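Local structure of endopolygalacturonase (Chondrostereum purpureum, 1K5C) at residues D173-I178 and N189-G194; Y223-K228 and V241-N246. The protein probably hydrolyses the alpha-1,4-linked galacturonosyl chains of pectic polygalacturonate in plant cell walls, as an endo-acting glycoside hydrolase of family 28. All coordinates share one frame; numbering follows the deposited sequence. Where two conformers were deposited one is given.

Interaction 1 of 2, residues D173-I178 and N189-G194; sequences DDCIAI and NQCSGG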
ATOM      1  N   ASP A 173      -4.126  -3.893  -7.703  1.00 10.84           N
ATOM      2  CA  ASP A 173      -2.813  -3.237  -7.808  1.00 10.97           C
ATOM      3  C   ASP A 173      -2.059  -3.509  -6.512  1.00 10.50           C
ATOM      4  O   ASP A 173      -2.376  -4.463  -5.791  1.00 10.88           O
ATOM      5  CB  ASP A 173      -2.969  -1.729  -8.184  1.00 11.54           C
ATOM      6  CG  ASP A 173      -1.772  -1.193  -8.954  1.00 11.79           C
ATOM      7  OD1 ASP A 173      -0.664  -1.148  -8.383  1.00 12.96           O
ATOM      8  OD2 ASP A 173      -1.944  -0.820 -10.124  1.00 14.80           O
ATOM      9  N   ASP A 174      -1.044  -2.710  -6.225  1.00 10.72           N
ATOM     10  CA  ASP A 174      -0.215  -2.992  -5.044  1.00 10.53           C
ATOM     11  C   ASP A 174      -1.096  -3.134  -3.809  1.00 10.32           C
ATOM     12  O   ASP A 174      -1.966  -2.317  -3.539  1.00 10.88           O
ATOM     13  CB  ASP A 174       0.806  -1.864  -4.860  1.00 10.88           C
ATOM     14  CG  ASP A 174       1.862  -1.856  -5.951  1.00 11.70           C
ATOM     15  OD1 ASP A 174       2.208  -2.957  -6.398  1.00 16.89           O
ATOM     16  OD2 ASP A 174       2.376  -0.767  -6.254  1.00 12.23           O
ATOM     17  N   CYS A 175      -0.794  -4.151  -3.002  1.00 10.60           N
ATOM     18  CA  CYS A 175      -1.435  -4.287  -1.691  1.00 10.77           C
ATOM     19  C   CYS A 175      -1.068  -3.083  -0.794  1.00 10.42           C
ATOM     20  O   CYS A 175      -1.906  -2.433  -0.184  1.00 11.46           O
ATOM     21  CB  CYS A 175      -0.999  -5.645  -1.129  1.00 12.71           C
ATOM     22  SG  CYS A 175      -1.768  -6.045   0.434  1.00 12.56           S
ATOM     23  N   ILE A 176       0.234  -2.830  -0.794  1.00 10.49           N
ATOM     24  CA  ILE A 176       0.843  -1.617  -0.231  1.00 10.22           C
ATOM     25  C   ILE A 176       1.884  -1.155  -1.244  1.00 10.15           C
ATOM     26  O   ILE A 176       2.549  -1.996  -1.863  1.00 10.07           O
ATOM     27  CB  ILE A 176       1.491  -1.841   1.171  1.00 10.36           C
ATOM     28  CG1 ILE A 176       2.119  -0.550   1.699  1.00 10.63           C
ATOM     29  CG2 ILE A 176       2.464  -3.031   1.181  1.00 11.38           C
ATOM     30  CD1 ILE A 176       2.487  -0.616   3.184  1.00 12.12           C
ATOM     31  N   ALA A 177       2.001   0.175  -1.360  1.00 10.13           N
ATOM     32  CA  ALA A 177       3.134   0.781  -2.066  1.00 10.27           C
ATOM     33  C   ALA A 177       3.756   1.788  -1.085  1.00 10.02           C
ATOM     34  O   ALA A 177       3.113   2.758  -0.683  1.00 10.77           O
ATOM     35  CB  ALA A 177       2.725   1.474  -3.348  1.00 10.99           C
ATOM     36  N   ILE A 178       5.013   1.518  -0.700  1.00 10.13           N
ATOM     37  CA  ILE A 178       5.741   2.401   0.182  1.00 10.06           C
ATOM     38  C   ILE A 178       6.581   3.300  -0.719  1.00 10.27           C
ATOM     39  O   ILE A 178       7.525   2.857  -1.375  1.00 10.77           O
ATOM     40  CB  ILE A 178       6.641   1.608   1.145  1.00 11.22           C
ATOM     41  CG1 ILE A 178       5.800   0.656   2.031  1.00 12.10           C
ATOM     42  CG2 ILE A 178       7.447   2.596   1.987  1.00 12.65           C
ATOM     43  CD1 ILE A 178       6.618  -0.330   2.824  1.00 12.89           C
ATOM     44  N   ASN A 189      -0.384  -9.046   7.448  1.00 10.68           N
ATOM     45  CA  ASN A 189      -1.460  -8.664   6.542  1.00 10.60           C
ATOM     46  C   ASN A 189      -1.727  -9.776   5.508  1.00 10.94           C
ATOM     47  O   ASN A 189      -0.861 -10.626   5.302  1.00 12.59           O
ATOM     48  CB  ASN A 189      -1.085  -7.349   5.806  1.00 11.23           C
ATOM     49  CG  ASN A 189      -0.799  -6.272   6.801  1.00 10.45           C
ATOM     50  OD1 ASN A 189      -1.669  -5.734   7.471  1.00 11.47           O
ATOM     51  ND2 ASN A 189       0.478  -5.910   6.908  1.00 10.90           N
ATOM     52  N   GLN A 190      -2.897  -9.710   4.889  1.00 11.11           N
ATOM     53  CA  GLN A 190      -3.285 -10.662   3.837  1.00 11.44           C
ATOM     54  C   GLN A 190      -3.610  -9.875   2.562  1.00 11.64           C
ATOM     55  O   GLN A 190      -4.469  -8.968   2.607  1.00 14.71           O
ATOM     56  CB  GLN A 190      -4.515 -11.435   4.272  1.00 13.11           C
ATOM     57  CG  GLN A 190      -4.189 -12.381   5.447  1.00 17.81           C
ATOM     58  CD  GLN A 190      -5.518 -12.872   5.945  1.00 20.84           C
ATOM     59  OE1 GLN A 190      -6.269 -13.567   5.262  1.00 35.32           O
ATOM     60  NE2 GLN A 190      -5.763 -12.489   7.175  1.00 32.38           N
ATOM     61  N   CYS A 191      -2.946 -10.209   1.473  1.00 11.33           N
ATOM     62  CA  CYS A 191      -3.073  -9.550   0.188  1.00 11.35           C
ATOM     63  C   CYS A 191      -3.520 -10.529  -0.863  1.00 11.29           C
ATOM     64  O   CYS A 191      -2.873 -11.579  -0.990  1.00 12.54           O
ATOM     65  CB  CYS A 191      -1.678  -8.994  -0.224  1.00 12.56           C
ATOM     66  SG  CYS A 191      -0.907  -7.839   0.905  1.00 12.64           S
ATOM     67  N   SER A 192      -4.555 -10.211  -1.645  1.00 11.53           N
ATOM     68  CA  SER A 192      -4.948 -11.108  -2.736  1.00 11.98           C
ATOM     69  C   SER A 192      -5.442 -10.286  -3.920  1.00 11.78           C
ATOM     70  O   SER A 192      -5.975  -9.176  -3.774  1.00 12.16           O
ATOM     71  CB  SER A 192      -6.019 -12.104  -2.291  1.00 13.09           C
ATOM     72  OG  SER A 192      -7.179 -11.432  -1.872  1.00 14.65           O
ATOM     73  N   GLY A 193      -5.294 -10.862  -5.126  1.00 11.64           N
ATOM     74  CA  GLY A 193      -5.814 -10.321  -6.367  1.00 12.08           C
ATOM     75  C   GLY A 193      -4.951  -9.281  -7.037  1.00 11.57           C
ATOM     76  O   GLY A 193      -5.074  -9.075  -8.275  1.00 12.69           O
ATOM     77  N   GLY A 194      -4.143  -8.586  -6.281  1.00 11.82           N
ATOM     78  CA  GLY A 194      -3.410  -7.405  -6.764  1.00 11.76           C
ATOM     79  C   GLY A 194      -2.005  -7.722  -7.192  1.00 11.17           C
ATOM     80  O   GLY A 194      -1.740  -8.749  -7.848  1.00 12.57           O
TER
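A disulfide between C175 and C191 joins segment 173-178 to the middle of strand 190-192. C175 SG and C191 SG lie 2.0 Å apart with a torsion of -73° about the S-S bond, a left-handed sense. C175 holds its SG anti to the backbone N (chi1 -176°), beside its carbonyl carbon, whereas C191 keeps its SG beside its own N. C175 CB and C191 CB are 3.5 Å apart.

The other contact is a weak one between backbones. G194 brings its CA to 3.3 Å from the carbonyl O of D173, a CA-H...O contact; a side chain at G194 would collide with that oxygen. Next to it, OD1 of D173, using its anti lone pair, takes the backbone N-H of D174 (2.7 Å from D174 N to D173 OD1) and steadies the carboxylate. D173 binds galacturonate, and its side chain lies close to those of N151 and H195, two further ligand-binding residues.

Inside the parallel beta-helix, F186 of strand 184-187 packs against both cysteines and V169 of strand 162-170 against C175. Strand 190-192 pairs with strands 162-170 and 207-221, while strand 176-179 runs between 155-158 and 197-202 on another face.

Interaction 2 of 2, residues Y223-K228 and V241-N246; sequences YGVRIK and VTYDAN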
ATOM      1  N   TYR A 223       2.616 -10.206  -8.597  1.00 11.49           N
ATOM      2  CA  TYR A 223       3.978 -10.240  -8.077  1.00 11.41           C
ATOM      3  C   TYR A 223       3.874 -10.604  -6.606  1.00 10.92           C
ATOM      4  O   TYR A 223       2.845 -10.361  -5.979  1.00 11.58           O
ATOM      5  CB  TYR A 223       4.697  -8.861  -8.148  1.00 12.04           C
ATOM      6  CG  TYR A 223       4.569  -8.166  -9.496  1.00 12.26           C
ATOM      7  CD1 TYR A 223       5.533  -8.235 -10.468  1.00 16.24           C
ATOM      8  CD2 TYR A 223       3.462  -7.392  -9.783  1.00 13.49           C
ATOM      9  CE1 TYR A 223       5.363  -7.561 -11.702  1.00 16.61           C
ATOM     10  CE2 TYR A 223       3.268  -6.742 -10.979  1.00 14.92           C
ATOM     11  CZ  TYR A 223       4.240  -6.849 -11.941  1.00 16.08           C
ATOM     12  OH  TYR A 223       4.102  -6.167 -13.133  1.00 21.15           O
ATOM     13  N   GLY A 224       4.956 -11.177  -6.072  1.00 11.33           N
ATOM     14  CA  GLY A 224       5.012 -11.411  -4.644  1.00 11.14           C
ATOM     15  C   GLY A 224       5.486 -10.143  -3.883  1.00 10.46           C
ATOM     16  O   GLY A 224       4.713  -9.508  -3.176  1.00 11.12           O
ATOM     17  N   VAL A 225       6.774  -9.839  -4.071  1.00 10.98           N
ATOM     18  CA  VAL A 225       7.330  -8.592  -3.562  1.00 11.45           C
ATOM     19  C   VAL A 225       8.027  -7.877  -4.710  1.00 10.91           C
ATOM     20  O   VAL A 225       8.657  -8.500  -5.589  1.00 11.71           O
ATOM     21  CB  VAL A 225       8.213  -8.746  -2.289  1.00 12.47           C
ATOM     22  CG1 VAL A 225       7.434  -9.425  -1.147  1.00 12.84           C
ATOM     23  CG2 VAL A 225       9.432  -9.551  -2.643  1.00 14.32           C
ATOM     24  N   ARG A 226       7.958  -6.546  -4.667  1.00 11.53           N
ATOM     25  CA  ARG A 226       8.625  -5.715  -5.630  1.00 12.13           C
ATOM     26  C   ARG A 226       9.305  -4.529  -4.985  1.00 11.21           C
ATOM     27  O   ARG A 226       8.773  -3.933  -4.048  1.00 10.91           O
ATOM     28  CB  ARG A 226       7.672  -5.054  -6.641  1.00 17.08           C
ATOM     29  CG  ARG A 226       7.327  -6.009  -7.779  1.00 20.28           C
ATOM     30  CD  ARG A 226       6.373  -5.079  -8.605  0.52 21.98           C
ATOM     31  NE  ARG A 226       6.824  -4.330  -9.777  0.52 16.41           N
ATOM     32  CZ  ARG A 226       6.018  -3.823 -10.714  0.52 12.60           C
ATOM     33  NH1 ARG A 226       4.720  -3.948 -10.572  0.52 18.45           N
ATOM     34  NH2 ARG A 226       6.492  -3.164 -11.762  0.52 27.01           N
ATOM     35  N   ILE A 227      10.459  -4.172  -5.543  1.00 11.93           N
ATOM     36  CA  ILE A 227      11.059  -2.851  -5.268  1.00 12.43           C
ATOM     37  C   ILE A 227      11.251  -2.239  -6.662  1.00 12.86           C
ATOM     38  O   ILE A 227      11.961  -2.829  -7.482  1.00 16.93           O
ATOM     39  CB  ILE A 227      12.380  -2.924  -4.476  1.00 12.61           C
ATOM     40  CG1 ILE A 227      12.195  -3.749  -3.204  1.00 12.89           C
ATOM     41  CG2 ILE A 227      12.915  -1.509  -4.186  1.00 13.74           C
ATOM     42  CD1 ILE A 227      13.491  -3.878  -2.383  1.00 13.61           C
ATOM     43  N   LYS A 228      10.582  -1.139  -6.903  1.00 11.64           N
ATOM     44  CA  LYS A 228      10.561  -0.485  -8.225  1.00 12.42           C
ATOM     45  C   LYS A 228      11.043   0.948  -8.078  1.00 11.23           C
ATOM     46  O   LYS A 228      10.521   1.708  -7.284  1.00 12.72           O
ATOM     47  CB  LYS A 228       9.188  -0.549  -8.938  1.00 15.04           C
ATOM     48  CG  LYS A 228       7.980  -0.614  -8.056  1.00 15.48           C
ATOM     49  CD  LYS A 228       6.673  -0.608  -8.802  1.00 14.06           C
ATOM     50  CE  LYS A 228       5.593  -0.851  -7.716  1.00 16.95           C
ATOM     51  NZ  LYS A 228       4.346  -0.270  -8.100  1.00 19.82           N
ATOM     52  N   VAL A 241      15.852  -2.846   4.019  1.00 11.20           N
ATOM     53  CA  VAL A 241      14.589  -3.537   3.860  1.00 11.02           C
ATOM     54  C   VAL A 241      14.758  -4.961   4.316  1.00 10.89           C
ATOM     55  O   VAL A 241      15.691  -5.637   3.879  1.00 12.32           O
ATOM     56  CB  VAL A 241      14.142  -3.505   2.368  1.00 11.86           C
ATOM     57  CG1 VAL A 241      12.784  -4.239   2.220  1.00 12.64           C
ATOM     58  CG2 VAL A 241      14.072  -2.065   1.827  1.00 12.51           C
ATOM     59  N   THR A 242      13.868  -5.408   5.194  1.00 10.69           N
ATOM     60  CA  THR A 242      13.905  -6.806   5.681  1.00 11.25           C
ATOM     61  C   THR A 242      12.575  -7.481   5.391  1.00 10.43           C
ATOM     62  O   THR A 242      11.544  -7.015   5.886  1.00 11.40           O
ATOM     63  CB  THR A 242      14.200  -6.833   7.194  1.00 13.30           C
ATOM     64  OG1 THR A 242      15.399  -6.109   7.445  1.00 18.78           O
ATOM     65  CG2 THR A 242      14.332  -8.275   7.682  1.00 15.51           C
ATOM     66  N   TYR A 243      12.647  -8.553   4.653  1.00 10.34           N
ATOM     67  CA  TYR A 243      11.508  -9.460   4.421  1.00 10.26           C
ATOM     68  C   TYR A 243      11.683 -10.663   5.351  1.00 10.23           C
ATOM     69  O   TYR A 243      12.735 -11.311   5.336  1.00 10.98           O
ATOM     70  CB  TYR A 243      11.514  -9.958   2.956  1.00 10.78           C
ATOM     71  CG  TYR A 243      11.341  -8.866   1.948  1.00 10.28           C
ATOM     72  CD1 TYR A 243      10.097  -8.350   1.635  1.00 10.41           C
ATOM     73  CD2 TYR A 243      12.449  -8.322   1.292  1.00 11.04           C
ATOM     74  CE1 TYR A 243       9.919  -7.336   0.701  1.00 10.68           C
ATOM     75  CE2 TYR A 243      12.304  -7.315   0.341  1.00 11.51           C
ATOM     76  CZ  TYR A 243      11.042  -6.841   0.046  1.00 11.21           C
ATOM     77  OH  TYR A 243      10.940  -5.815  -0.871  1.00 12.55           O
ATOM     78  N   ASP A 244      10.648 -10.932   6.153  1.00 10.50           N
ATOM     79  CA  ASP A 244      10.743 -11.946   7.231  1.00 10.97           C
ATOM     80  C   ASP A 244       9.421 -12.660   7.293  1.00 10.94           C
ATOM     81  O   ASP A 244       8.378 -12.014   7.431  1.00 11.32           O
ATOM     82  CB  ASP A 244      11.075 -11.162   8.491  1.00 11.83           C
ATOM     83  CG  ASP A 244      11.261 -11.955   9.758  1.00 13.78           C
ATOM     84  OD1 ASP A 244      10.634 -13.021   9.918  1.00 13.80           O
ATOM     85  OD2 ASP A 244      12.099 -11.443  10.592  1.00 17.09           O
ATOM     86  N   ALA A 245       9.402 -14.012   7.133  1.00 11.58           N
ATOM     87  CA  ALA A 245       8.195 -14.791   7.507  1.00 12.33           C
ATOM     88  C   ALA A 245       7.019 -14.506   6.590  1.00 11.95           C
ATOM     89  O   ALA A 245       5.872 -14.592   7.062  1.00 13.21           O
ATOM     90  CB  ALA A 245       7.804 -14.552   8.970  1.00 13.22           C
ATOM     91  N   ASN A 246       7.227 -14.257   5.287  1.00 11.69           N
ATOM     92  CA  ASN A 246       6.096 -14.071   4.377  1.00 11.67           C
ATOM     93  C   ASN A 246       5.790 -15.357   3.633  1.00 12.43           C
ATOM     94  O   ASN A 246       6.698 -16.101   3.228  1.00 15.77           O
ATOM     95  CB  ASN A 246       6.401 -12.940   3.384  1.00 11.80           C
ATOM     96  CG  ASN A 246       6.705 -11.638   4.124  1.00 10.71           C
ATOM     97  OD1 ASN A 246       5.810 -10.993   4.684  1.00 10.96           O
ATOM     98  ND2 ASN A 246       7.992 -11.261   4.160  1.00 11.00           N
TER
HETATM   99  O   HOH W   1       8.489  -4.801  -1.385  1.00 11.05           O
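This is an apolar contact across the interior of the parallel beta-helix, between strand 223-230 on one wall and strand 237-244 on another. The axes of the short stretches 225-228 and 241-244 run nearly antiparallel (170°) and approach no closer than 10.8 Å, too far for backbone pairing, and side chains bridge the gap.

Y243 carries most of it. With CG anti to its carbonyl carbon (chi1 -63°), the ring reaches across to V225 and I227. V225 meets the CE1 side of the ring: its CB approaches Y243 CE1 to 3.7 Å, CG1 comes equally near that atom, and CG2 lies over one face. The two side chains reach in from opposing walls and lie alongside one another. I227 meets the phenol end instead, its CG1 lying 3.4 Å from Y243 OH and its CD1 alongside at 3.5 Å.

The hydroxyl, buried among these carbons, is satisfied through a water. Located in the ring plane at the edge, this water stands 2.7 Å from Y243 OH and donates to the carbonyl O of R226 at 2.8 Å. The phenol is thereby linked to the backbone of a galacturonate-binding residue, whose CB is directed away from segment 241-246. Replacing Y243 with an alanine would probably open a gap beside V225 and I227 and leave the bridging water without its phenol partner.

In the interior, F280 of strand 275-280 stacks with Y243 and touches V225, V278 packs on both I227 and Y243, and strands 197-202 and 254-259 flank 223-230.

Interaction 1 closes before interaction 2 opens along the chain, and their centres lie about 11 Å apart in the same beta-helix. Segments 173-178 and 223-228 belong to one parallel sheet, where strands 176-179 and 223-230 are separated by strand 197-202; the partner segments lie on other walls. A salt bridge joins the two directly, D174 OD2 to K228 NZ at 2.7 Å. R226 and K228, two residues apart on strand 223-230, and D173 shortly before strand 176-179 all bind galacturonate, with H195 close to D173 and R226. Both contacts, one a disulfide and the other apolar packing with a bridging water, are buried beside these residues, consistent with their helping to shape the substrate-binding surface.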